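GRAM domain-containing protein 1A (Mus musculus, PDB 6GQF) carries cholesterol from the plasma membrane to the endoplasmic reticulum without vesicles, here represented by its sterol-binding VASt (ASTER) domain with 25-hydroxycholesterol bound. Local coordinates at residues L58-R72 / D192-A204. Numbering follows the deposited sequence.
Sequences LFSDSPFLQGFLQQR and DYFHHLDRELAKA. With HC3 (25-hydroxycholesterol), chain E; GOL (glycerol), chain F.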
ATOM      1  N   LEU A  58       6.641  -8.707  -1.606  1.00 76.26           N
ATOM      2  CA  LEU A  58       5.795  -7.599  -1.167  1.00 70.53           C
ATOM      3  C   LEU A  58       5.420  -7.651   0.310  1.00 65.99           C
ATOM      4  O   LEU A  58       5.309  -6.609   0.959  1.00 68.76           O
ATOM      5  CB  LEU A  58       4.510  -7.563  -1.999  1.00 66.42           C
ATOM      6  CG  LEU A  58       4.656  -7.177  -3.469  1.00 60.68           C
ATOM      7  CD1 LEU A  58       3.308  -7.259  -4.155  1.00 64.89           C
ATOM      8  CD2 LEU A  58       5.228  -5.788  -3.600  1.00 58.93           C
ATOM      9  N   PHE A  59       5.223  -8.854   0.841  1.00 65.34           N
ATOM     10  CA  PHE A  59       4.646  -9.002   2.177  1.00 76.38           C
ATOM     11  C   PHE A  59       5.548  -9.779   3.134  1.00 75.86           C
ATOM     12  O   PHE A  59       5.160 -10.812   3.682  1.00 73.57           O
ATOM     13  CB  PHE A  59       3.275  -9.664   2.061  1.00 62.96           C
ATOM     14  CG  PHE A  59       2.371  -8.964   1.100  1.00 58.32           C
ATOM     15  CD1 PHE A  59       1.942  -7.672   1.356  1.00 62.88           C
ATOM     16  CD2 PHE A  59       1.973  -9.579  -0.069  1.00 64.78           C
ATOM     17  CE1 PHE A  59       1.121  -7.011   0.467  1.00 62.98           C
ATOM     18  CE2 PHE A  59       1.151  -8.926  -0.964  1.00 68.57           C
ATOM     19  CZ  PHE A  59       0.724  -7.638  -0.698  1.00 62.94           C
ATOM     20  N   SER A  60       6.751  -9.245   3.326  1.00 76.27           N
ATOM     21  CA  SER A  60       7.731  -9.776   4.270  1.00 76.53           C
ATOM     22  C   SER A  60       8.891  -8.787   4.370  1.00 82.23           C
ATOM     23  O   SER A  60       8.900  -7.772   3.671  1.00 90.84           O
ATOM     24  CB  SER A  60       8.238 -11.152   3.834  1.00 75.69           C
ATOM     25  OG  SER A  60       8.916 -11.074   2.594  1.00 79.88           O
ATOM     26  N   ASP A  61       9.867  -9.077   5.228  1.00 81.66           N
ATOM     27  CA  ASP A  61      11.042  -8.217   5.364  1.00 90.88           C
ATOM     28  C   ASP A  61      12.053  -8.557   4.271  1.00 90.57           C
ATOM     29  O   ASP A  61      13.206  -8.892   4.551  1.00 91.14           O
ATOM     30  CB  ASP A  61      11.669  -8.367   6.757  1.00 95.31           C
ATOM     31  CG  ASP A  61      12.642  -7.241   7.095  1.00 98.84           C
ATOM     32  OD1 ASP A  61      13.186  -6.603   6.168  1.00 97.94           O
ATOM     33  OD2 ASP A  61      12.866  -6.996   8.299  1.00101.75           O
ATOM     34  N   SER A  62      11.608  -8.460   3.021  1.00 89.84           N
ATOM     35  CA  SER A  62      12.428  -8.845   1.879  1.00 90.54           C
ATOM     36  C   SER A  62      13.403  -7.731   1.505  1.00 83.08           C
ATOM     37  O   SER A  62      13.134  -6.560   1.770  1.00 84.98           O
ATOM     38  CB  SER A  62      11.541  -9.200   0.680  1.00 86.83           C
ATOM     39  OG  SER A  62      10.593  -8.180   0.413  1.00 83.16           O
ATOM     40  N   PRO A  63      14.550  -8.091   0.899  1.00 78.66           N
ATOM     41  CA  PRO A  63      15.503  -7.062   0.466  1.00 83.37           C
ATOM     42  C   PRO A  63      14.936  -6.203  -0.656  1.00 80.63           C
ATOM     43  O   PRO A  63      15.428  -5.102  -0.910  1.00 76.20           O
ATOM     44  CB  PRO A  63      16.710  -7.872  -0.027  1.00 82.40           C
ATOM     45  CG  PRO A  63      16.534  -9.235   0.548  1.00 81.97           C
ATOM     46  CD  PRO A  63      15.062  -9.447   0.641  1.00 77.07           C
ATOM     47  N   PHE A  64      13.916  -6.720  -1.330  1.00 79.35           N
ATOM     48  CA  PHE A  64      13.243  -5.969  -2.375  1.00 79.46           C
ATOM     49  C   PHE A  64      12.468  -4.811  -1.775  1.00 79.26           C
ATOM     50  O   PHE A  64      12.651  -3.658  -2.165  1.00 83.76           O
ATOM     51  CB  PHE A  64      12.295  -6.863  -3.168  1.00 80.24           C
ATOM     52  CG  PHE A  64      11.444  -6.110  -4.145  1.00 80.61           C
ATOM     53  CD1 PHE A  64      11.946  -5.751  -5.383  1.00 79.01           C
ATOM     54  CD2 PHE A  64      10.149  -5.743  -3.818  1.00 80.87           C
ATOM     55  CE1 PHE A  64      11.172  -5.050  -6.283  1.00 82.54           C
ATOM     56  CE2 PHE A  64       9.368  -5.040  -4.714  1.00 87.53           C
ATOM     57  CZ  PHE A  64       9.882  -4.691  -5.949  1.00 84.88           C
ATOM     58  N   LEU A  65      11.596  -5.129  -0.824  1.00 80.01           N
ATOM     59  CA  LEU A  65      10.773  -4.119  -0.178  1.00 74.76           C
ATOM     60  C   LEU A  65      11.646  -3.160   0.616  1.00 81.62           C
ATOM     61  O   LEU A  65      11.303  -1.993   0.787  1.00 82.97           O
ATOM     62  CB  LEU A  65       9.736  -4.769   0.737  1.00 77.46           C
ATOM     63  CG  LEU A  65       8.657  -3.830   1.285  1.00 87.04           C
ATOM     64  CD1 LEU A  65       7.875  -3.172   0.150  1.00 82.48           C
ATOM     65  CD2 LEU A  65       7.716  -4.580   2.224  1.00 84.70           C
ATOM     66  N   GLN A  66      12.779  -3.657   1.099  1.00 85.35           N
ATOM     67  CA  GLN A  66      13.732  -2.819   1.813  1.00 88.26           C
ATOM     68  C   GLN A  66      14.366  -1.816   0.854  1.00 80.40           C
ATOM     69  O   GLN A  66      14.372  -0.612   1.112  1.00 77.27           O
ATOM     70  CB  GLN A  66      14.809  -3.678   2.487  1.00 93.07           C
ATOM     71  CG  GLN A  66      15.898  -2.876   3.200  1.00104.20           C
ATOM     72  CD  GLN A  66      16.833  -3.746   4.026  1.00118.01           C
ATOM     73  OE1 GLN A  66      16.487  -4.865   4.411  1.00122.40           O
ATOM     74  NE2 GLN A  66      18.029  -3.232   4.302  1.00117.56           N
ATOM     75  N   GLY A  67      14.882  -2.321  -0.261  1.00 82.74           N
ATOM     76  CA  GLY A  67      15.551  -1.487  -1.242  1.00 84.83           C
ATOM     77  C   GLY A  67      14.593  -0.546  -1.947  1.00 81.11           C
ATOM     78  O   GLY A  67      15.013   0.457  -2.528  1.00 79.43           O
ATOM     79  N   PHE A  68      13.302  -0.868  -1.892  1.00 74.68           N
ATOM     80  CA  PHE A  68      12.283  -0.058  -2.556  1.00 73.99           C
ATOM     81  C   PHE A  68      11.848   1.137  -1.704  1.00 73.51           C
ATOM     82  O   PHE A  68      11.719   2.249  -2.214  1.00 68.75           O
ATOM     83  CB  PHE A  68      11.060  -0.912  -2.908  1.00 69.89           C
ATOM     84  CG  PHE A  68       9.959  -0.136  -3.576  1.00 66.38           C
ATOM     85  CD1 PHE A  68      10.196   0.549  -4.757  1.00 70.90           C
ATOM     86  CD2 PHE A  68       8.693  -0.083  -3.022  1.00 63.68           C
ATOM     87  CE1 PHE A  68       9.189   1.270  -5.370  1.00 68.62           C
ATOM     88  CE2 PHE A  68       7.682   0.635  -3.633  1.00 60.15           C
ATOM     89  CZ  PHE A  68       7.930   1.313  -4.806  1.00 62.62           C
ATOM     90  N   LEU A  69      11.611   0.908  -0.416  1.00 76.30           N
ATOM     91  CA  LEU A  69      11.209   1.986   0.483  1.00 69.27           C
ATOM     92  C   LEU A  69      12.368   2.961   0.676  1.00 66.81           C
ATOM     93  O   LEU A  69      12.164   4.162   0.861  1.00 65.85           O
ATOM     94  CB  LEU A  69      10.744   1.425   1.831  1.00 74.50           C
ATOM     95  CG  LEU A  69       9.506   0.519   1.824  1.00 69.10           C
ATOM     96  CD1 LEU A  69       9.138   0.121   3.246  1.00 74.29           C
ATOM     97  CD2 LEU A  69       8.318   1.173   1.134  1.00 67.28           C
ATOM     98  N   GLN A  70      13.586   2.433   0.630  1.00 69.33           N
ATOM     99  CA  GLN A  70      14.781   3.262   0.614  1.00 71.77           C
ATOM    100  C   GLN A  70      14.785   4.132  -0.642  1.00 70.73           C
ATOM    101  O   GLN A  70      15.210   5.285  -0.612  1.00 69.70           O
ATOM    102  CB  GLN A  70      16.038   2.386   0.674  1.00 77.15           C
ATOM    103  CG  GLN A  70      17.352   3.135   0.504  1.00 81.13           C
ATOM    104  CD  GLN A  70      18.552   2.209   0.520  1.00 96.98           C
ATOM    105  OE1 GLN A  70      18.429   1.019   0.819  1.00 93.76           O
ATOM    106  NE2 GLN A  70      19.721   2.750   0.198  1.00102.16           N
ATOM    107  N   GLN A  71      14.287   3.571  -1.741  1.00 72.94           N
ATOM    108  CA  GLN A  71      14.309   4.245  -3.036  1.00 68.60           C
ATOM    109  C   GLN A  71      13.294   5.391  -3.110  1.00 60.31           C
ATOM    110  O   GLN A  71      13.555   6.408  -3.750  1.00 67.67           O
ATOM    111  CB  GLN A  71      14.054   3.224  -4.155  1.00 75.02           C
ATOM    112  CG  GLN A  71      14.165   3.775  -5.570  1.00 77.36           C
ATOM    113  CD  GLN A  71      14.022   2.695  -6.633  1.00 77.33           C
ATOM    114  OE1 GLN A  71      14.186   1.506  -6.355  1.00 69.87           O
ATOM    115  NE2 GLN A  71      13.715   3.109  -7.858  1.00 84.10           N
ATOM    116  N   ARG A  72      12.147   5.233  -2.454  1.00 58.33           N
ATOM    117  CA  ARG A  72      11.149   6.303  -2.393  1.00 62.72           C
ATOM    118  C   ARG A  72      11.373   7.198  -1.181  1.00 63.31           C
ATOM    119  O   ARG A  72      10.492   7.963  -0.788  1.00 60.68           O
ATOM    120  CB  ARG A  72       9.737   5.730  -2.361  1.00 55.73           C
ATOM    121  CG  ARG A  72       9.390   4.949  -3.597  1.00 57.03           C
ATOM    122  CD  ARG A  72       7.933   5.106  -3.959  1.00 66.65           C
ATOM    123  NE  ARG A  72       7.696   6.220  -4.881  1.00 75.41           N
ATOM    124  CZ  ARG A  72       6.955   7.301  -4.625  1.00 72.08           C
ATOM    125  NH1 ARG A  72       6.346   7.471  -3.453  1.00 62.56           N
ATOM    126  NH2 ARG A  72       6.820   8.226  -5.561  1.00 70.79           N
ATOM    127  N   ASP A 192       1.644   7.786  -7.772  1.00 63.62           N
ATOM    128  CA  ASP A 192       3.080   7.924  -7.940  1.00 63.45           C
ATOM    129  C   ASP A 192       3.801   6.800  -7.212  1.00 67.35           C
ATOM    130  O   ASP A 192       4.836   6.312  -7.670  1.00 75.76           O
ATOM    131  CB  ASP A 192       3.558   9.278  -7.423  1.00 63.10           C
ATOM    132  CG  ASP A 192       5.037   9.504  -7.667  1.00 72.52           C
ATOM    133  OD1 ASP A 192       5.528   9.143  -8.757  1.00 81.50           O
ATOM    134  OD2 ASP A 192       5.713  10.040  -6.766  1.00 80.03           O
ATOM    135  N   TYR A 193       3.240   6.384  -6.081  1.00 63.23           N
ATOM    136  CA  TYR A 193       3.840   5.324  -5.279  1.00 61.21           C
ATOM    137  C   TYR A 193       3.705   3.967  -5.963  1.00 60.92           C
ATOM    138  O   TYR A 193       4.696   3.267  -6.169  1.00 59.61           O
ATOM    139  CB  TYR A 193       3.203   5.268  -3.883  1.00 56.52           C
ATOM    140  CG  TYR A 193       3.685   4.084  -3.070  1.00 57.76           C
ATOM    141  CD1 TYR A 193       4.841   4.167  -2.301  1.00 59.40           C
ATOM    142  CD2 TYR A 193       3.000   2.877  -3.087  1.00 50.51           C
ATOM    143  CE1 TYR A 193       5.294   3.086  -1.569  1.00 49.30           C
ATOM    144  CE2 TYR A 193       3.446   1.793  -2.360  1.00 58.33           C
ATOM    145  CZ  TYR A 193       4.594   1.904  -1.602  1.00 55.35           C
ATOM    146  OH  TYR A 193       5.040   0.824  -0.873  1.00 60.88           O
ATOM    147  N   PHE A 194       2.475   3.601  -6.312  1.00 60.13           N
ATOM    148  CA  PHE A 194       2.197   2.271  -6.842  1.00 63.18           C
ATOM    149  C   PHE A 194       2.690   2.093  -8.276  1.00 64.25           C
ATOM    150  O   PHE A 194       3.047   0.987  -8.678  1.00 68.29           O
ATOM    151  CB  PHE A 194       0.696   1.973  -6.754  1.00 62.39           C
ATOM    152  CG  PHE A 194       0.237   1.604  -5.371  1.00 59.90           C
ATOM    153  CD1 PHE A 194       0.521   0.355  -4.839  1.00 56.71           C
ATOM    154  CD2 PHE A 194      -0.464   2.512  -4.596  1.00 60.67           C
ATOM    155  CE1 PHE A 194       0.109   0.020  -3.562  1.00 51.52           C
ATOM    156  CE2 PHE A 194      -0.881   2.178  -3.320  1.00 59.01           C
ATOM    157  CZ  PHE A 194      -0.594   0.930  -2.806  1.00 52.12           C
ATOM    158  N   HIS A 195       2.726   3.171  -9.049  1.00 65.78           N
ATOM    159  CA  HIS A 195       3.239   3.076 -10.409  1.00 67.44           C
ATOM    160  C   HIS A 195       4.741   2.791 -10.376  1.00 67.00           C
ATOM    161  O   HIS A 195       5.247   2.020 -11.189  1.00 69.15           O
ATOM    162  CB  HIS A 195       2.924   4.351 -11.196  1.00 69.20           C
ATOM    163  CG  HIS A 195       1.481   4.474 -11.581  1.00 71.45           C
ATOM    164  ND1 HIS A 195       0.893   5.677 -11.909  1.00 77.32           N
ATOM    165  CD2 HIS A 195       0.506   3.540 -11.689  1.00 69.83           C
ATOM    166  CE1 HIS A 195      -0.380   5.479 -12.199  1.00 73.89           C
ATOM    167  NE2 HIS A 195      -0.641   4.192 -12.074  1.00 67.91           N
ATOM    168  N   HIS A 196       5.442   3.390  -9.416  1.00 68.46           N
ATOM    169  CA  HIS A 196       6.858   3.093  -9.205  1.00 66.15           C
ATOM    170  C   HIS A 196       7.044   1.690  -8.637  1.00 69.32           C
ATOM    171  O   HIS A 196       8.050   1.032  -8.900  1.00 73.10           O
ATOM    172  CB  HIS A 196       7.492   4.121  -8.268  1.00 66.41           C
ATOM    173  CG  HIS A 196       7.825   5.420  -8.932  1.00 79.10           C
ATOM    174  ND1 HIS A 196       8.357   6.491  -8.247  1.00 87.35           N
ATOM    175  CD2 HIS A 196       7.707   5.819 -10.221  1.00 78.00           C
ATOM    176  CE1 HIS A 196       8.550   7.495  -9.084  1.00 81.55           C
ATOM    177  NE2 HIS A 196       8.164   7.113 -10.288  1.00 80.53           N
ATOM    178  N   LEU A 197       6.075   1.236  -7.849  1.00 65.26           N
ATOM    179  CA  LEU A 197       6.120  -0.109  -7.292  1.00 64.97           C
ATOM    180  C   LEU A 197       5.964  -1.145  -8.398  1.00 66.84           C
ATOM    181  O   LEU A 197       6.566  -2.218  -8.344  1.00 70.11           O
ATOM    182  CB  LEU A 197       5.027  -0.294  -6.233  1.00 67.69           C
ATOM    183  CG  LEU A 197       4.788  -1.721  -5.715  1.00 66.28           C
ATOM    184  CD1 LEU A 197       6.005  -2.278  -4.973  1.00 61.11           C
ATOM    185  CD2 LEU A 197       3.553  -1.760  -4.830  1.00 63.86           C
ATOM    186  N   ASP A 198       5.149  -0.817  -9.396  1.00 73.03           N
ATOM    187  CA  ASP A 198       4.906  -1.709 -10.526  1.00 70.74           C
ATOM    188  C   ASP A 198       6.151  -1.811 -11.405  1.00 70.92           C
ATOM    189  O   ASP A 198       6.476  -2.883 -11.916  1.00 66.95           O
ATOM    190  CB  ASP A 198       3.712  -1.213 -11.347  1.00 72.40           C
ATOM    191  CG  ASP A 198       3.317  -2.173 -12.452  1.00 79.12           C
ATOM    192  OD1 ASP A 198       3.361  -3.401 -12.223  1.00 80.89           O
ATOM    193  OD2 ASP A 198       2.957  -1.697 -13.549  1.00 83.30           O
ATOM    194  N   ARG A 199       6.848  -0.689 -11.562  1.00 67.22           N
ATOM    195  CA  ARG A 199       8.049  -0.634 -12.384  1.00 67.82           C
ATOM    196  C   ARG A 199       9.212  -1.408 -11.754  1.00 73.98           C
ATOM    197  O   ARG A 199      10.009  -2.022 -12.462  1.00 75.57           O
ATOM    198  CB  ARG A 199       8.452   0.822 -12.627  1.00 68.70           C
ATOM    199  CG  ARG A 199       9.839   0.990 -13.228  1.00 83.42           C
ATOM    200  CD  ARG A 199      10.102   2.424 -13.661  1.00 94.55           C
ATOM    201  NE  ARG A 199       9.509   2.732 -14.960  1.00 90.52           N
ATOM    202  CZ  ARG A 199       9.685   3.880 -15.607  1.00 97.12           C
ATOM    203  NH1 ARG A 199      10.439   4.836 -15.079  1.00101.75           N
ATOM    204  NH2 ARG A 199       9.107   4.071 -16.784  1.00 91.33           N
ATOM    205  N   GLU A 200       9.309  -1.379 -10.429  1.00 73.55           N
ATOM    206  CA  GLU A 200      10.417  -2.032  -9.735  1.00 74.09           C
ATOM    207  C   GLU A 200      10.254  -3.547  -9.705  1.00 76.74           C
ATOM    208  O   GLU A 200      11.242  -4.285  -9.675  1.00 78.19           O
ATOM    209  CB  GLU A 200      10.545  -1.490  -8.310  1.00 80.92           C
ATOM    210  CG  GLU A 200      11.146  -0.092  -8.240  1.00 84.69           C
ATOM    211  CD  GLU A 200      12.557  -0.033  -8.800  1.00 82.96           C
ATOM    212  OE1 GLU A 200      13.349  -0.956  -8.509  1.00 83.67           O
ATOM    213  OE2 GLU A 200      12.868   0.927  -9.537  1.00 77.38           O
ATOM    214  N   LEU A 201       9.009  -4.009  -9.700  1.00 74.58           N
ATOM    215  CA  LEU A 201       8.724  -5.434  -9.790  1.00 75.26           C
ATOM    216  C   LEU A 201       8.991  -5.921 -11.207  1.00 76.79           C
ATOM    217  O   LEU A 201       9.412  -7.060 -11.418  1.00 80.69           O
ATOM    218  CB  LEU A 201       7.275  -5.727  -9.392  1.00 76.23           C
ATOM    219  CG  LEU A 201       6.941  -5.751  -7.899  1.00 71.79           C
ATOM    220  CD1 LEU A 201       5.454  -5.956  -7.715  1.00 72.10           C
ATOM    221  CD2 LEU A 201       7.706  -6.850  -7.185  1.00 74.49           C
ATOM    222  N   ALA A 202       8.741  -5.047 -12.175  1.00 76.43           N
ATOM    223  CA  ALA A 202       8.999  -5.359 -13.572  1.00 75.63           C
ATOM    224  C   ALA A 202      10.486  -5.648 -13.787  1.00 82.56           C
ATOM    225  O   ALA A 202      10.855  -6.724 -14.264  1.00 87.79           O
ATOM    226  CB  ALA A 202       8.535  -4.214 -14.465  1.00 70.76           C
ATOM    227  N   LYS A 203      11.338  -4.694 -13.417  1.00 73.35           N
ATOM    228  CA  LYS A 203      12.779  -4.849 -13.598  1.00 75.54           C
ATOM    229  C   LYS A 203      13.370  -5.931 -12.695  1.00 82.83           C
ATOM    230  O   LYS A 203      14.515  -6.341 -12.878  1.00 88.77           O
ATOM    231  CB  LYS A 203      13.494  -3.523 -13.353  1.00 72.73           C
ATOM    232  CG  LYS A 203      13.237  -2.917 -11.994  1.00 78.06           C
ATOM    233  CD  LYS A 203      14.005  -1.610 -11.808  1.00 88.68           C
ATOM    234  CE  LYS A 203      13.694  -0.599 -12.903  1.00 80.32           C
ATOM    235  NZ  LYS A 203      14.170   0.772 -12.562  1.00 84.00           N
ATOM    236  N   ALA A 204      12.591  -6.385 -11.718  1.00 82.71           N
ATOM    237  CA  ALA A 204      12.970  -7.541 -10.919  1.00 79.32           C
ATOM    238  C   ALA A 204      12.549  -8.805 -11.658  1.00 84.02           C
ATOM    239  O   ALA A 204      11.401  -8.930 -12.085  1.00 80.62           O
ATOM    240  CB  ALA A 204      12.331  -7.476  -9.548  1.00 83.22           C
TER
HETATM  241  C18 HC3 E 601      -0.110  10.315  -0.212  1.00 49.78           C
HETATM  242  C13 HC3 E 601      -0.202  10.140   1.308  1.00 52.00           C
HETATM  243  C12 HC3 E 601       1.138   9.873   1.722  1.00 49.92           C
HETATM  244  C11 HC3 E 601       1.706   8.431   1.199  1.00 53.20           C
HETATM  245  C9  HC3 E 601       0.780   7.269   1.542  1.00 50.72           C
HETATM  246  C10 HC3 E 601       1.345   5.834   1.027  1.00 50.72           C
HETATM  247  C19 HC3 E 601       1.877   6.017  -0.375  1.00 52.35           C
HETATM  248  C1  HC3 E 601       2.522   5.407   1.903  1.00 56.77           C
HETATM  249  C2  HC3 E 601       3.054   4.045   1.525  1.00 60.81           C
HETATM  250  C3  HC3 E 601       1.998   2.987   1.540  1.00 62.50           C
HETATM  251  O1  HC3 E 601       2.536   1.755   1.057  1.00 67.87           O
HETATM  252  C4  HC3 E 601       0.800   3.367   0.675  1.00 51.81           C
HETATM  253  C5  HC3 E 601       0.315   4.774   1.012  1.00 47.09           C
HETATM  254  C6  HC3 E 601      -1.258   5.188   0.730  1.00 50.48           C
HETATM  255  C7  HC3 E 601      -1.727   6.450   1.348  1.00 48.67           C
HETATM  256  C8  HC3 E 601      -0.620   7.588   1.028  1.00 43.38           C
HETATM  257  C14 HC3 E 601      -1.098   8.905   1.584  1.00 43.55           C
HETATM  258  C15 HC3 E 601      -2.605   9.391   1.276  1.00 44.36           C
HETATM  259  C16 HC3 E 601      -2.534  11.082   1.577  1.00 46.18           C
HETATM  260  C17 HC3 E 601      -1.067  11.418   1.911  1.00 44.14           C
HETATM  261  C20 HC3 E 601      -0.575  12.699   1.432  1.00 43.32           C
HETATM  262  C21 HC3 E 601       0.477  13.207   2.462  1.00 55.56           C
HETATM  263  C22 HC3 E 601      -1.635  13.818   1.144  1.00 54.73           C
HETATM  264  C23 HC3 E 601      -1.617  15.008   2.072  1.00 58.21           C
HETATM  265  C24 HC3 E 601      -2.886  15.767   1.767  1.00 56.13           C
HETATM  266  C25 HC3 E 601      -2.781  17.186   2.269  1.00 69.63           C
HETATM  267  C26 HC3 E 601      -4.125  17.839   2.059  1.00 59.46           C
HETATM  268  C27 HC3 E 601      -2.439  17.178   3.746  1.00 61.87           C
HETATM  269  O2  HC3 E 601      -1.796  17.871   1.532  1.00 76.21           O
HETATM  270  C1  GOL F 602       3.956  -2.658   0.142  1.00 72.28           C
HETATM  271  O1  GOL F 602       3.519  -1.463  -0.468  1.00 63.73           O
HETATM  272  C2  GOL F 602       3.658  -2.626   1.639  1.00 77.08           C
HETATM  273  O2  GOL F 602       3.551  -3.950   2.116  1.00 68.52           O
HETATM  274  C3  GOL F 602       4.738  -1.882   2.425  1.00 85.13           C
HETATM  275  O3  GOL F 602       4.318  -0.573   2.756  1.00 72.37           O
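Y193 belongs both to the sterol pocket and to the helix-helix contact: one face of its ring lies against the A-ring atom C2 of 25-hydroxycholesterol, while L69 CD2 sits at its edge and F68 and the aliphatic part of R72 pack against it, R72 CD 3.6 Å from Y193 CD1. The phenol bonds to a glycerol, Y193 OH to GOL O1 at 2.8 Å, and that glycerol, probably from the crystallisation liquor, is also held by Q115, Y150 and E113. Replacing the tyrosine with an alanine would probably deprive the sterol A ring of this aromatic wall, leave the glycerol without its phenol partner and open a gap beside F68.

F68 illustrates how a phenylalanine joins two helices whose axes stay 11.3 Å apart. With CG anti to the backbone N (chi1 179°), its ring reaches the helix 192-202 backbone, CZ standing 3.4 Å from L197 CA, and its CD1 packs 3.7 Å from E200 CG. One turn earlier F64 sets its CZ against L201 CD2, with E200 O near the plane at its ring edge; L58 CD2 extends this apolar layer to L197 CD1.

The outer margin is polar. Q71 NE2 donates to E200 OE2 (2.9 Å) from above the carboxylate plane, and K203 NZ forms a salt bridge to that same oxygen. The bent R72 side chain lays its guanidinium over Y193 CA, is modelled in a salt bridge with D192 too short for its detailed geometry to be trusted, and sends NE in a weak bond to H196 ND1 (3.4 Å).

Helix 63-71 and the 192-202 part of the long C-terminal helix thus run at 135°, an arrangement characteristic of the Bet v 1-like helix-grip fold, in which that helix and the curved antiparallel sheet enclose the sterol cavity.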